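Local coordinates for cellulose 1,4-beta-cellobiosidase (PDB 4JJJ), which probably hydrolyses cellulose to release cellobiose, the present chain being its family 48 glycoside hydrolase catalytic domain, at residues E60-R65 / I626-A631; G202-F207 / Q211-Q216; L330-L335 / Q350-S355; L363-S368 / G391-Y396. The protein carries 1 engineered substitution. All blocks are in the same frame, centred on the assembly; numbering follows the deposited sequence. Where two conformers were deposited one is given.

How the contacts relate
All four contacts belong to the family 48 (alpha/alpha)6 catalytic domain. Contact 1 joins helix 50-67, whose first part carries the predicted proton donor Glu51, to helix 620-637 near the C-terminus, so the loop it closes encloses the other three. Contact 2 lies on the opposite side of the chain's centre, its centre about 44 Å from that of contact 1; there the side chain of Gln216 comes within about 4 Å of a bound glucose unit. Contacts 3 and 4 share helix 348-365, with nearest atoms about 8 Å apart. Between them on this helix lie Asp357 and Glu361, ligands of a bound zinc ion. Contact 3 approaches contact 1 to about 10 Å between nearest atoms.

Contact 1: residues E60-R65 / I626-A631; sequences EAYYGR and IATAFA
Thr628 is the first residue of helix 620-637 within 626-631 to meet Tyr62 of helix 50-67. Its CB and CG2 come up to one flank of the phenol ring, CG2 at 3.7 Å from Tyr62 CD1, and the two side chains cross at about a right angle. With OG1 lying between the backbone N and the carbonyl carbon (chi1 72°), the methyl group is left for the tyrosine, while the hydroxyl is engaged with Glu625 O and Lys507 NZ. One turn further on, Ala631 points its methyl over a face of the same ring. CB is 3.8 Å from the Tyr62 ring centroid and 29° off the normal, a CH-pi contact displaced from the centre toward CD2, where CB approaches Tyr62 CD2 to 3.3 Å. The carbonyl of Ala631 adds a polar link: a water donates to Ala631 O at 2.8 Å and accepts from Arg65 NH1 at 2.8 Å. The arginine also makes a cation-pi contact with Trp239. Beyond the two segments, Phe6 of helix 2-14 touches both Tyr62 and Ala631, and Tyr511 of helix 499-516 packs on Tyr62. The direct contact is therefore apolar, built around one buried ring; the polar groups are satisfied around it, the phenol hydroxyl by Glu635 OE1, the threonine hydroxyl by Glu625 and Lys507, and Ala631 O by the water held on Arg65.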
loop_
_atom_site.group_PDB
_atom_site.type_symbol
_atom_site.label_atom_id
_atom_site.label_comp_id
_atom_site.label_asym_id
_atom_site.label_seq_id
_atom_site.Cartn_x
_atom_site.Cartn_y
_atom_site.Cartn_z
ATOM N N GLU A 60 -11.805 14.269 -2.314
ATOM C CA GLU A 60 -12.236 15.306 -3.244
ATOM C C GLU A 60 -13.170 14.826 -4.307
ATOM O O GLU A 60 -13.978 15.625 -4.783
ATOM C CB GLU A 60 -10.988 16.040 -3.829
ATOM C CG GLU A 60 -10.103 16.720 -2.791
ATOM C CD GLU A 60 -10.689 17.841 -2.014
ATOM O OE1 GLU A 60 -11.959 17.963 -1.929
ATOM O OE2 GLU A 60 -9.854 18.558 -1.420
ATOM N N ALA A 61 -13.126 13.525 -4.624
ATOM C CA ALA A 61 -14.093 13.046 -5.627
ATOM C C ALA A 61 -15.486 13.061 -5.024
ATOM O O ALA A 61 -16.503 13.433 -5.667
ATOM C CB ALA A 61 -13.684 11.635 -6.117
ATOM N N TYR A 62 -15.640 12.614 -3.783
ATOM C CA TYR A 62 -16.929 12.688 -3.073
ATOM C C TYR A 62 -17.334 14.138 -2.861
ATOM O O TYR A 62 -18.512 14.447 -2.972
ATOM C CB TYR A 62 -16.931 11.947 -1.745
ATOM C CG TYR A 62 -17.475 10.523 -1.862
ATOM C CD1 TYR A 62 -16.663 9.435 -1.649
ATOM C CD2 TYR A 62 -18.779 10.341 -2.186
ATOM C CE1 TYR A 62 -17.145 8.145 -1.749
ATOM C CE2 TYR A 62 -19.282 9.043 -2.323
ATOM C CZ TYR A 62 -18.452 7.932 -2.066
ATOM O OH TYR A 62 -18.857 6.584 -2.235
ATOM N N TYR A 63 -16.414 15.034 -2.631
ATOM C CA TYR A 63 -16.748 16.435 -2.611
ATOM C C TYR A 63 -17.351 16.893 -3.930
ATOM O O TYR A 63 -18.368 17.617 -3.941
ATOM C CB TYR A 63 -15.541 17.299 -2.209
ATOM C CG TYR A 63 -15.924 18.784 -2.010
ATOM C CD1 TYR A 63 -16.592 19.161 -0.853
ATOM C CD2 TYR A 63 -15.723 19.678 -3.019
ATOM C CE1 TYR A 63 -16.938 20.493 -0.670
ATOM C CE2 TYR A 63 -16.064 21.028 -2.872
ATOM C CZ TYR A 63 -16.674 21.391 -1.700
ATOM O OH TYR A 63 -17.144 22.725 -1.477
ATOM N N GLY A 64 -16.762 16.525 -5.057
ATOM C CA GLY A 64 -17.407 16.739 -6.349
ATOM C C GLY A 64 -18.761 16.184 -6.515
ATOM O O GLY A 64 -19.646 16.813 -7.074
ATOM N N ARG A 65 -18.986 14.980 -6.028
ATOM C CA ARG A 65 -20.305 14.363 -6.089
ATOM C C ARG A 65 -21.335 15.193 -5.380
ATOM O O ARG A 65 -22.424 15.471 -5.907
ATOM C CB ARG A 65 -20.332 12.955 -5.498
ATOM C CG ARG A 65 -21.690 12.283 -5.542
ATOM C CD ARG A 65 -21.783 10.904 -4.884
ATOM N NE ARG A 65 -23.103 10.372 -5.219
ATOM C CZ ARG A 65 -24.224 10.716 -4.634
ATOM N NH1 ARG A 65 -24.300 11.385 -3.469
ATOM N NH2 ARG A 65 -25.334 10.284 -5.210
ATOM N N ILE A 626 -13.785 7.337 6.761
ATOM C CA ILE A 626 -15.014 7.708 7.446
ATOM C C ILE A 626 -15.906 8.659 6.578
ATOM O O ILE A 626 -17.122 8.454 6.472
ATOM C CB ILE A 626 -14.742 8.321 8.854
ATOM C CG1 ILE A 626 -14.046 7.311 9.763
ATOM C CG2 ILE A 626 -16.022 8.797 9.458
ATOM C CD1 ILE A 626 -13.407 8.028 10.976
ATOM N N ALA A 627 -15.308 9.755 6.146
ATOM C CA ALA A 627 -16.031 10.690 5.274
ATOM C C ALA A 627 -16.685 9.938 4.131
ATOM O O ALA A 627 -17.809 10.200 3.811
ATOM C CB ALA A 627 -15.115 11.743 4.722
ATOM N N THR A 628 -15.941 9.065 3.462
ATOM C CA THR A 628 -16.476 8.318 2.283
ATOM C C THR A 628 -17.601 7.378 2.731
ATOM O O THR A 628 -18.521 7.161 1.921
ATOM C CB THR A 628 -15.411 7.591 1.502
ATOM O OG1 THR A 628 -14.904 6.411 2.220
ATOM C CG2 THR A 628 -14.344 8.552 1.074
ATOM N N ALA A 629 -17.598 6.851 3.934
ATOM C CA ALA A 629 -18.650 5.953 4.410
ATOM C C ALA A 629 -19.958 6.749 4.574
ATOM O O ALA A 629 -21.014 6.296 4.221
ATOM C CB ALA A 629 -18.235 5.242 5.726
ATOM N N PHE A 630 -19.835 7.928 5.143
ATOM C CA PHE A 630 -21.006 8.812 5.255
ATOM C C PHE A 630 -21.561 9.207 3.908
ATOM O O PHE A 630 -22.797 9.125 3.690
ATOM C CB PHE A 630 -20.681 10.067 6.054
ATOM C CG PHE A 630 -20.250 9.812 7.487
ATOM C CD1 PHE A 630 -20.691 8.692 8.255
ATOM C CD2 PHE A 630 -19.510 10.790 8.131
ATOM C CE1 PHE A 630 -20.303 8.547 9.604
ATOM C CE2 PHE A 630 -19.096 10.635 9.468
ATOM C CZ PHE A 630 -19.533 9.582 10.218
ATOM N N ALA A 631 -20.652 9.624 3.039
ATOM C CA ALA A 631 -21.083 9.959 1.659
ATOM C C ALA A 631 -21.694 8.784 0.924
ATOM O O ALA A 631 -22.664 8.958 0.187
ATOM C CB ALA A 631 -19.997 10.578 0.888
HETATM O O HOH W 1 -22.612 11.407 -1.232
#

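Contact 2: residues G202-F207 / Q211-Q216; sequences GYLDLF and QNYAKQ
Leu204 and Asp205 pack against Tyr213 and Gln216 where two loop segments lie either side in sequence of the short strand 208-209, the second running into strand 216-220 at Gln216. The apolar contact is Leu204 CB on Tyr213 CD1, at 3.9 Å. Van der Waals packing sets the leucine methyls CD1 and CD2 on the Gln216 amide, CD1 reaching NE2 at 3.4 Å, and places Asp205 CB over one face of the tyrosine ring, 3.3 Å from Tyr213 CZ. The polar ends find partners elsewhere, Asp205 OD1 with Trp568 NE1 and OD2 with Asn201 ND2, and Tyr213 OH with Thr208 O and Asp210 N. The side chain of Gln216 is about 4 Å from a bound glucose unit. The hydrogen bond here is internal to 211-216: Gln216 NE2 donates to Ala214 O at 2.9 Å. Shortened to an alanine, this position would probably leave Ala214 O without its side-chain donor and open a gap beside the Leu204 methyls. The bond is almost straight at 170°, with Ala214 O close to the plane of the Gln216 amide.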
loop_
_atom_site.group_PDB
_atom_site.type_symbol
_atom_site.label_atom_id
_atom_site.label_comp_id
_atom_site.label_asym_id
_atom_site.label_seq_id
_atom_site.Cartn_x
_atom_site.Cartn_y
_atom_site.Cartn_z
ATOM N N GLY A 202 27.129 6.567 0.559
ATOM C CA GLY A 202 25.740 6.936 0.997
ATOM C C GLY A 202 25.233 5.784 1.840
ATOM O O GLY A 202 25.837 5.220 2.804
ATOM N N TYR A 203 24.010 5.331 1.487
ATOM C CA TYR A 203 23.435 4.216 2.174
ATOM C C TYR A 203 23.472 2.927 1.329
ATOM O O TYR A 203 23.024 1.898 1.767
ATOM C CB TYR A 203 21.950 4.520 2.487
ATOM C CG TYR A 203 21.774 5.639 3.539
ATOM C CD1 TYR A 203 21.968 6.963 3.186
ATOM C CD2 TYR A 203 21.368 5.324 4.851
ATOM C CE1 TYR A 203 21.807 7.946 4.120
ATOM C CE2 TYR A 203 21.217 6.303 5.805
ATOM C CZ TYR A 203 21.423 7.624 5.411
ATOM O OH TYR A 203 21.214 8.676 6.342
ATOM N N LEU A 204 24.067 3.010 0.107
ATOM C CA LEU A 204 23.817 1.973 -0.887
ATOM C C LEU A 204 24.368 0.626 -0.399
ATOM O O LEU A 204 23.742 -0.461 -0.652
ATOM C CB LEU A 204 24.477 2.317 -2.197
ATOM C CG LEU A 204 24.052 3.567 -2.844
ATOM C CD1 LEU A 204 24.826 3.819 -4.115
ATOM C CD2 LEU A 204 22.518 3.534 -3.120
ATOM N N ASP A 205 25.536 0.644 0.253
ATOM C CA ASP A 205 26.161 -0.548 0.641
ATOM C C ASP A 205 25.734 -1.135 1.932
ATOM O O ASP A 205 26.365 -2.109 2.410
ATOM C CB ASP A 205 27.731 -0.423 0.569
ATOM C CG ASP A 205 28.298 0.749 1.404
ATOM O OD1 ASP A 205 27.523 1.452 2.056
ATOM O OD2 ASP A 205 29.570 0.851 1.517
ATOM N N LEU A 206 24.602 -0.652 2.520
ATOM C CA LEU A 206 23.938 -1.390 3.577
ATOM C C LEU A 206 23.110 -2.530 2.918
ATOM O O LEU A 206 22.732 -3.461 3.548
ATOM C CB LEU A 206 22.946 -0.416 4.260
ATOM C CG LEU A 206 23.569 0.678 5.125
ATOM C CD1 LEU A 206 22.561 1.776 5.473
ATOM C CD2 LEU A 206 24.078 0.102 6.386
ATOM N N PHE A 207 22.759 -2.307 1.650
ATOM C CA PHE A 207 21.723 -3.037 0.965
ATOM C C PHE A 207 22.190 -3.933 -0.154
ATOM O O PHE A 207 21.723 -5.055 -0.233
ATOM C CB PHE A 207 20.598 -2.097 0.527
ATOM C CG PHE A 207 20.108 -1.203 1.639
ATOM C CD1 PHE A 207 19.681 -1.721 2.825
ATOM C CD2 PHE A 207 20.061 0.188 1.493
ATOM C CE1 PHE A 207 19.215 -0.922 3.859
ATOM C CE2 PHE A 207 19.619 1.008 2.493
ATOM C CZ PHE A 207 19.150 0.447 3.663
ATOM N N GLN A 211 30.854 -4.288 -6.423
ATOM C CA GLN A 211 32.270 -3.964 -6.388
ATOM C C GLN A 211 32.499 -2.467 -6.535
ATOM O O GLN A 211 33.512 -1.961 -6.116
ATOM C CB GLN A 211 33.076 -4.766 -7.428
ATOM C CG GLN A 211 34.355 -5.315 -6.775
ATOM C CD GLN A 211 35.456 -5.647 -7.779
ATOM O OE1 GLN A 211 35.977 -4.761 -8.468
ATOM N NE2 GLN A 211 35.827 -6.932 -7.860
ATOM N N ASN A 212 31.548 -1.792 -7.175
ATOM C CA ASN A 212 31.620 -0.364 -7.442
ATOM C C ASN A 212 30.309 0.234 -6.898
ATOM O O ASN A 212 29.286 -0.519 -6.940
ATOM C CB ASN A 212 31.674 -0.121 -8.964
ATOM C CG ASN A 212 32.957 -0.630 -9.618
ATOM O OD1 ASN A 212 34.064 -0.192 -9.293
ATOM N ND2 ASN A 212 32.800 -1.553 -10.560
ATOM N N TYR A 213 30.317 1.467 -6.344
ATOM C CA TYR A 213 29.033 2.160 -6.006
ATOM C C TYR A 213 28.927 3.477 -6.731
ATOM O O TYR A 213 29.849 4.311 -6.801
ATOM C CB TYR A 213 28.827 2.377 -4.474
ATOM C CG TYR A 213 28.696 1.075 -3.775
ATOM C CD1 TYR A 213 27.466 0.393 -3.747
ATOM C CD2 TYR A 213 29.738 0.460 -3.189
ATOM C CE1 TYR A 213 27.330 -0.846 -3.139
ATOM C CE2 TYR A 213 29.648 -0.802 -2.589
ATOM C CZ TYR A 213 28.399 -1.452 -2.527
ATOM O OH TYR A 213 28.259 -2.652 -1.917
ATOM N N ALA A 214 27.775 3.721 -7.335
ATOM C CA ALA A 214 27.597 4.933 -8.039
ATOM C C ALA A 214 26.419 5.721 -7.439
ATOM O O ALA A 214 25.458 5.095 -6.992
ATOM C CB ALA A 214 27.318 4.637 -9.532
ATOM N N LYS A 215 26.501 7.031 -7.518
ATOM C CA LYS A 215 25.349 7.894 -7.115
ATOM C C LYS A 215 24.167 7.522 -8.004
ATOM O O LYS A 215 24.355 7.296 -9.221
ATOM C CB LYS A 215 25.727 9.344 -7.305
ATOM C CG LYS A 215 26.885 9.743 -6.402
ATOM C CD LYS A 215 27.263 11.159 -6.609
ATOM C CE LYS A 215 28.436 11.577 -5.698
ATOM N NZ LYS A 215 28.704 13.033 -5.878
ATOM N N GLN A 216 22.950 7.451 -7.426
ATOM C CA GLN A 216 21.796 6.863 -8.176
ATOM C C GLN A 216 20.504 7.204 -7.445
ATOM O O GLN A 216 20.492 7.685 -6.277
ATOM C CB GLN A 216 21.968 5.349 -8.168
ATOM C CG GLN A 216 21.939 4.725 -6.779
ATOM C CD GLN A 216 22.230 3.257 -6.864
ATOM O OE1 GLN A 216 21.328 2.400 -6.768
ATOM N NE2 GLN A 216 23.481 2.915 -7.069
#

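Contact 3: residues L330-L335 / Q350-S355; sequences LAAYAL and QDWATS
Trp352 lays the six-membered part of its indole beneath a methyl of Leu335. Leu335 CD1 stands 3.4 Å from that ring's centroid and 16° off the normal, a CH-pi contact over the face, and approaches Trp352 CE2 to 3.3 Å. Leu335 CB covers the pyrrole end, at 3.7 Å from Trp352 CG, so the leucine spans both rings of the indole. With CG beside the backbone N and anti to the carbonyl carbon (chi1 -84°), the tryptophan swings its ring against helix 329-337. The third participant is Ala332, one turn before Leu335: its CA lies 3.7 Å from Trp352 CE3, with the methyl CB at 3.8 Å from the same atom. The small alanine lets the six-membered ring, at CE3, approach the helix backbone itself, and the CA atoms of Ala332 and Trp352 are 5.7 Å apart. At the other end of the indole, NE1 is hydrogen-bonded to Gly260 O, which satisfies its buried N-H and helps fix the ring's rotation. A leucine in place of the tryptophan would probably leave Gly260 O without this donor and strip much of the flat surface from under the Leu335 methyl. Arg264 and Met267 also touch the indole. Leu335 reaches Val230 of helix 223-242 as well, so helix 329-337 packs against both helix 223-242 and helix 348-365, while Tyr333 touches Leu428 and Thr432 of helix 416-432.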
loop_
_atom_site.group_PDB
_atom_site.type_symbol
_atom_site.label_atom_id
_atom_site.label_comp_id
_atom_site.label_asym_id
_atom_site.label_seq_id
_atom_site.Cartn_x
_atom_site.Cartn_y
_atom_site.Cartn_z
ATOM N N LEU A 330 -12.401 -3.574 -8.838
ATOM C CA LEU A 330 -13.127 -2.413 -9.372
ATOM C C LEU A 330 -12.240 -1.620 -10.284
ATOM O O LEU A 330 -12.662 -1.326 -11.416
ATOM C CB LEU A 330 -13.642 -1.562 -8.167
ATOM C CG LEU A 330 -14.580 -0.386 -8.408
ATOM C CD1 LEU A 330 -13.934 0.685 -9.290
ATOM C CD2 LEU A 330 -15.900 -0.844 -9.043
ATOM N N ALA A 331 -11.030 -1.332 -9.900
ATOM C CA ALA A 331 -10.049 -0.720 -10.788
ATOM C C ALA A 331 -9.824 -1.571 -12.054
ATOM O O ALA A 331 -9.686 -0.986 -13.141
ATOM C CB ALA A 331 -8.769 -0.430 -10.074
ATOM N N ALA A 332 -9.725 -2.894 -11.888
ATOM C CA ALA A 332 -9.487 -3.787 -13.048
ATOM C C ALA A 332 -10.660 -3.778 -14.031
ATOM O O ALA A 332 -10.457 -3.702 -15.262
ATOM C CB ALA A 332 -9.116 -5.164 -12.618
ATOM N N TYR A 333 -11.865 -3.730 -13.456
ATOM C CA TYR A 333 -13.081 -3.628 -14.284
ATOM C C TYR A 333 -12.992 -2.313 -15.016
ATOM O O TYR A 333 -13.283 -2.265 -16.248
ATOM C CB TYR A 333 -14.304 -3.618 -13.329
ATOM C CG TYR A 333 -15.543 -3.095 -14.042
ATOM C CD1 TYR A 333 -16.204 -3.916 -14.892
ATOM C CD2 TYR A 333 -16.032 -1.875 -13.752
ATOM C CE1 TYR A 333 -17.392 -3.464 -15.502
ATOM C CE2 TYR A 333 -17.139 -1.395 -14.419
ATOM C CZ TYR A 333 -17.753 -2.218 -15.276
ATOM O OH TYR A 333 -18.939 -1.756 -15.914
ATOM N N ALA A 334 -12.694 -1.211 -14.334
ATOM C CA ALA A 334 -12.677 0.144 -14.957
ATOM C C ALA A 334 -11.679 0.182 -16.091
ATOM O O ALA A 334 -12.022 0.699 -17.205
ATOM C CB ALA A 334 -12.425 1.263 -13.958
ATOM N N LEU A 335 -10.485 -0.234 -15.821
ATOM C CA LEU A 335 -9.371 -0.139 -16.813
ATOM C C LEU A 335 -9.630 -1.032 -18.028
ATOM O O LEU A 335 -9.190 -0.715 -19.149
ATOM C CB LEU A 335 -8.024 -0.418 -16.199
ATOM C CG LEU A 335 -7.509 0.617 -15.230
ATOM C CD1 LEU A 335 -6.430 -0.010 -14.353
ATOM C CD2 LEU A 335 -6.961 1.862 -15.970
ATOM N N GLN A 350 -6.138 -5.284 -22.819
ATOM C CA GLN A 350 -6.100 -6.744 -22.749
ATOM C C GLN A 350 -5.474 -7.217 -21.438
ATOM O O GLN A 350 -5.971 -8.185 -20.810
ATOM C CB GLN A 350 -5.260 -7.279 -23.932
ATOM C CG GLN A 350 -5.242 -8.800 -24.030
ATOM C CD GLN A 350 -6.583 -9.419 -24.444
ATOM O OE1 GLN A 350 -7.268 -8.953 -25.374
ATOM N NE2 GLN A 350 -6.910 -10.579 -23.804
ATOM N N ASP A 351 -4.410 -6.578 -21.064
ATOM C CA ASP A 351 -3.686 -6.988 -19.836
ATOM C C ASP A 351 -4.623 -6.816 -18.646
ATOM O O ASP A 351 -4.677 -7.682 -17.743
ATOM C CB ASP A 351 -2.350 -6.262 -19.701
ATOM C CG ASP A 351 -1.305 -6.750 -20.613
ATOM O OD1 ASP A 351 -1.436 -7.805 -21.273
ATOM O OD2 ASP A 351 -0.299 -6.038 -20.727
ATOM N N TRP A 352 -5.319 -5.674 -18.579
ATOM C CA TRP A 352 -6.262 -5.395 -17.459
ATOM C C TRP A 352 -7.466 -6.308 -17.531
ATOM O O TRP A 352 -7.987 -6.696 -16.498
ATOM C CB TRP A 352 -6.619 -3.937 -17.413
ATOM C CG TRP A 352 -5.554 -3.166 -16.661
ATOM C CD1 TRP A 352 -4.564 -2.360 -17.191
ATOM C CD2 TRP A 352 -5.317 -3.220 -15.295
ATOM N NE1 TRP A 352 -3.776 -1.859 -16.183
ATOM C CE2 TRP A 352 -4.259 -2.361 -15.004
ATOM C CE3 TRP A 352 -5.965 -3.876 -14.229
ATOM C CZ2 TRP A 352 -3.823 -2.163 -13.716
ATOM C CZ3 TRP A 352 -5.560 -3.627 -12.948
ATOM C CH2 TRP A 352 -4.481 -2.784 -12.686
ATOM N N ALA A 353 -7.917 -6.714 -18.761
ATOM C CA ALA A 353 -9.035 -7.675 -18.825
ATOM C C ALA A 353 -8.588 -9.057 -18.286
ATOM O O ALA A 353 -9.310 -9.718 -17.487
ATOM C CB ALA A 353 -9.546 -7.787 -20.214
ATOM N N THR A 354 -7.354 -9.420 -18.589
ATOM C CA THR A 354 -6.799 -10.680 -18.034
ATOM C C THR A 354 -6.669 -10.569 -16.514
ATOM O O THR A 354 -7.072 -11.470 -15.815
ATOM C CB THR A 354 -5.467 -10.977 -18.680
ATOM O OG1 THR A 354 -5.641 -11.065 -20.092
ATOM C CG2 THR A 354 -4.900 -12.230 -18.167
ATOM N N SER A 355 -6.166 -9.457 -16.078
ATOM C CA SER A 355 -6.028 -9.205 -14.603
ATOM C C SER A 355 -7.370 -9.192 -13.846
ATOM O O SER A 355 -7.455 -9.712 -12.740
ATOM C CB SER A 355 -5.260 -7.896 -14.318
ATOM O OG SER A 355 -4.956 -7.739 -12.934
#

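Contact 4: residues L363-S368 / G391-Y396; sequences LQWLQS and GLSQFY
Trp365 and Phe395 are the nearest residues across the contact, their CA atoms 7.7 Å apart, where the last turn of helix 348-365 faces the short strand 394-395. The helix ends at Trp365 and the chain continues as a loop. Trp365 has CG anti to its own N (chi1 170°), which carries the indole across to the strand. Phe395 CB lies over its six-membered ring, 3.4 Å from the centroid and 9° off the normal. The phenyl plane is inclined 26° to the indole, but with centroids 5.1 Å apart the rings barely overlap. Ser393 OG comes in at the indole edge, near its plane, 3.5 Å from Trp365 CZ2; this hydroxyl is hydrogen-bonded to Pro475 O, and Trp365 NE1 to Asp476 O. The nearby Tyr396 OH is hydrogen-bonded to the zinc ligand Glu361. The arrangement is helix-to-sheet packing: a tryptophan from a helix end covers an edge strand of the antiparallel sheet formed by 321-323, 376-378, 398-401 and 394-395.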
loop_
_atom_site.group_PDB
_atom_site.type_symbol
_atom_site.label_atom_id
_atom_site.label_comp_id
_atom_site.label_asym_id
_atom_site.label_seq_id
_atom_site.Cartn_x
_atom_site.Cartn_y
_atom_site.Cartn_z
ATOM N N LEU A 363 -8.879 -14.323 -5.522
ATOM C CA LEU A 363 -9.574 -14.047 -4.332
ATOM C C LEU A 363 -10.488 -15.209 -3.865
ATOM O O LEU A 363 -10.645 -15.520 -2.718
ATOM C CB LEU A 363 -10.347 -12.766 -4.521
ATOM C CG LEU A 363 -9.583 -11.478 -4.695
ATOM C CD1 LEU A 363 -10.530 -10.302 -4.895
ATOM C CD2 LEU A 363 -8.612 -11.200 -3.509
ATOM N N GLN A 364 -11.079 -15.887 -4.852
ATOM C CA GLN A 364 -11.950 -17.026 -4.576
ATOM C C GLN A 364 -11.100 -18.234 -4.106
ATOM O O GLN A 364 -11.504 -18.900 -3.132
ATOM C CB GLN A 364 -12.789 -17.377 -5.790
ATOM C CG GLN A 364 -13.785 -18.464 -5.546
ATOM C CD GLN A 364 -14.812 -18.216 -4.433
ATOM O OE1 GLN A 364 -15.916 -17.789 -4.678
ATOM N NE2 GLN A 364 -14.460 -18.405 -3.165
ATOM N N TRP A 365 -9.970 -18.451 -4.741
ATOM C CA TRP A 365 -9.033 -19.506 -4.371
ATOM C C TRP A 365 -8.600 -19.315 -2.930
ATOM O O TRP A 365 -8.430 -20.294 -2.169
ATOM C CB TRP A 365 -7.843 -19.481 -5.284
ATOM C CG TRP A 365 -6.693 -20.362 -4.855
ATOM C CD1 TRP A 365 -6.703 -21.707 -4.701
ATOM C CD2 TRP A 365 -5.364 -19.922 -4.530
ATOM N NE1 TRP A 365 -5.472 -22.141 -4.277
ATOM C CE2 TRP A 365 -4.604 -21.083 -4.214
ATOM C CE3 TRP A 365 -4.737 -18.682 -4.529
ATOM C CZ2 TRP A 365 -3.293 -21.018 -3.824
ATOM C CZ3 TRP A 365 -3.413 -18.613 -4.096
ATOM C CH2 TRP A 365 -2.681 -19.749 -3.797
ATOM N N LEU A 366 -8.478 -18.050 -2.471
ATOM C CA LEU A 366 -7.974 -17.779 -1.114
ATOM C C LEU A 366 -9.065 -17.803 -0.072
ATOM O O LEU A 366 -8.789 -17.494 1.126
ATOM C CB LEU A 366 -7.302 -16.390 -1.071
ATOM C CG LEU A 366 -5.983 -16.352 -1.859
ATOM C CD1 LEU A 366 -5.493 -14.949 -2.162
ATOM C CD2 LEU A 366 -4.889 -17.095 -1.113
ATOM N N GLN A 367 -10.329 -18.015 -0.439
ATOM C CA GLN A 367 -11.372 -17.925 0.527
ATOM C C GLN A 367 -11.419 -19.160 1.461
ATOM O O GLN A 367 -11.651 -20.296 1.038
ATOM C CB GLN A 367 -12.767 -17.687 -0.123
ATOM C CG GLN A 367 -13.854 -17.436 0.885
ATOM C CD GLN A 367 -15.045 -16.735 0.286
ATOM O OE1 GLN A 367 -15.520 -17.113 -0.795
ATOM N NE2 GLN A 367 -15.483 -15.711 0.934
ATOM N N SER A 368 -11.178 -18.902 2.711
ATOM C CA SER A 368 -11.096 -19.928 3.785
ATOM C C SER A 368 -12.440 -20.592 3.995
ATOM O O SER A 368 -13.544 -20.086 3.633
ATOM C CB SER A 368 -10.600 -19.299 5.083
ATOM O OG SER A 368 -11.577 -18.340 5.562
ATOM N N GLY A 391 3.970 -30.374 -1.651
ATOM C CA GLY A 391 2.553 -30.386 -1.356
ATOM C C GLY A 391 1.915 -29.010 -1.092
ATOM O O GLY A 391 0.675 -28.900 -0.917
ATOM N N LEU A 392 2.743 -27.965 -1.063
ATOM C CA LEU A 392 2.167 -26.621 -0.910
ATOM C C LEU A 392 1.232 -26.320 -2.066
ATOM O O LEU A 392 1.563 -26.533 -3.251
ATOM C CB LEU A 392 3.256 -25.594 -0.853
ATOM C CG LEU A 392 2.827 -24.095 -0.597
ATOM C CD1 LEU A 392 2.141 -23.960 0.711
ATOM C CD2 LEU A 392 4.093 -23.266 -0.767
ATOM N N SER A 393 0.097 -25.707 -1.693
ATOM C CA SER A 393 -0.914 -25.271 -2.653
ATOM C C SER A 393 -0.379 -24.338 -3.744
ATOM O O SER A 393 0.478 -23.485 -3.516
ATOM C CB SER A 393 -2.063 -24.550 -1.897
ATOM O OG SER A 393 -3.175 -24.368 -2.717
ATOM N N GLN A 394 -0.989 -24.382 -4.930
ATOM C CA GLN A 394 -0.582 -23.525 -6.035
ATOM C C GLN A 394 -1.767 -22.802 -6.688
ATOM O O GLN A 394 -2.935 -23.265 -6.628
ATOM C CB GLN A 394 0.174 -24.291 -7.068
ATOM C CG GLN A 394 1.531 -24.744 -6.573
ATOM C CD GLN A 394 2.292 -25.459 -7.660
ATOM O OE1 GLN A 394 1.959 -26.595 -7.940
ATOM N NE2 GLN A 394 3.229 -24.821 -8.296
ATOM N N PHE A 395 -1.443 -21.708 -7.326
ATOM C CA PHE A 395 -2.414 -20.909 -8.115
ATOM C C PHE A 395 -1.587 -20.508 -9.349
ATOM O O PHE A 395 -0.664 -19.697 -9.282
ATOM C CB PHE A 395 -2.877 -19.700 -7.327
ATOM C CG PHE A 395 -3.781 -18.795 -8.110
ATOM C CD1 PHE A 395 -5.076 -19.032 -8.183
ATOM C CD2 PHE A 395 -3.305 -17.636 -8.688
ATOM C CE1 PHE A 395 -5.956 -18.174 -8.881
ATOM C CE2 PHE A 395 -4.070 -16.781 -9.438
ATOM C CZ PHE A 395 -5.449 -17.058 -9.506
ATOM N N TYR A 396 -1.959 -21.022 -10.529
ATOM C CA TYR A 396 -1.280 -20.738 -11.764
ATOM C C TYR A 396 0.232 -20.938 -11.642
ATOM O O TYR A 396 1.039 -20.125 -12.113
ATOM C CB TYR A 396 -1.701 -19.373 -12.352
ATOM C CG TYR A 396 -3.082 -19.271 -12.896
ATOM C CD1 TYR A 396 -3.271 -19.357 -14.239
ATOM C CD2 TYR A 396 -4.194 -19.143 -12.095
ATOM C CE1 TYR A 396 -4.538 -19.329 -14.754
ATOM C CE2 TYR A 396 -5.454 -19.114 -12.582
ATOM C CZ TYR A 396 -5.623 -19.246 -13.923
ATOM O OH TYR A 396 -6.907 -19.117 -14.436
#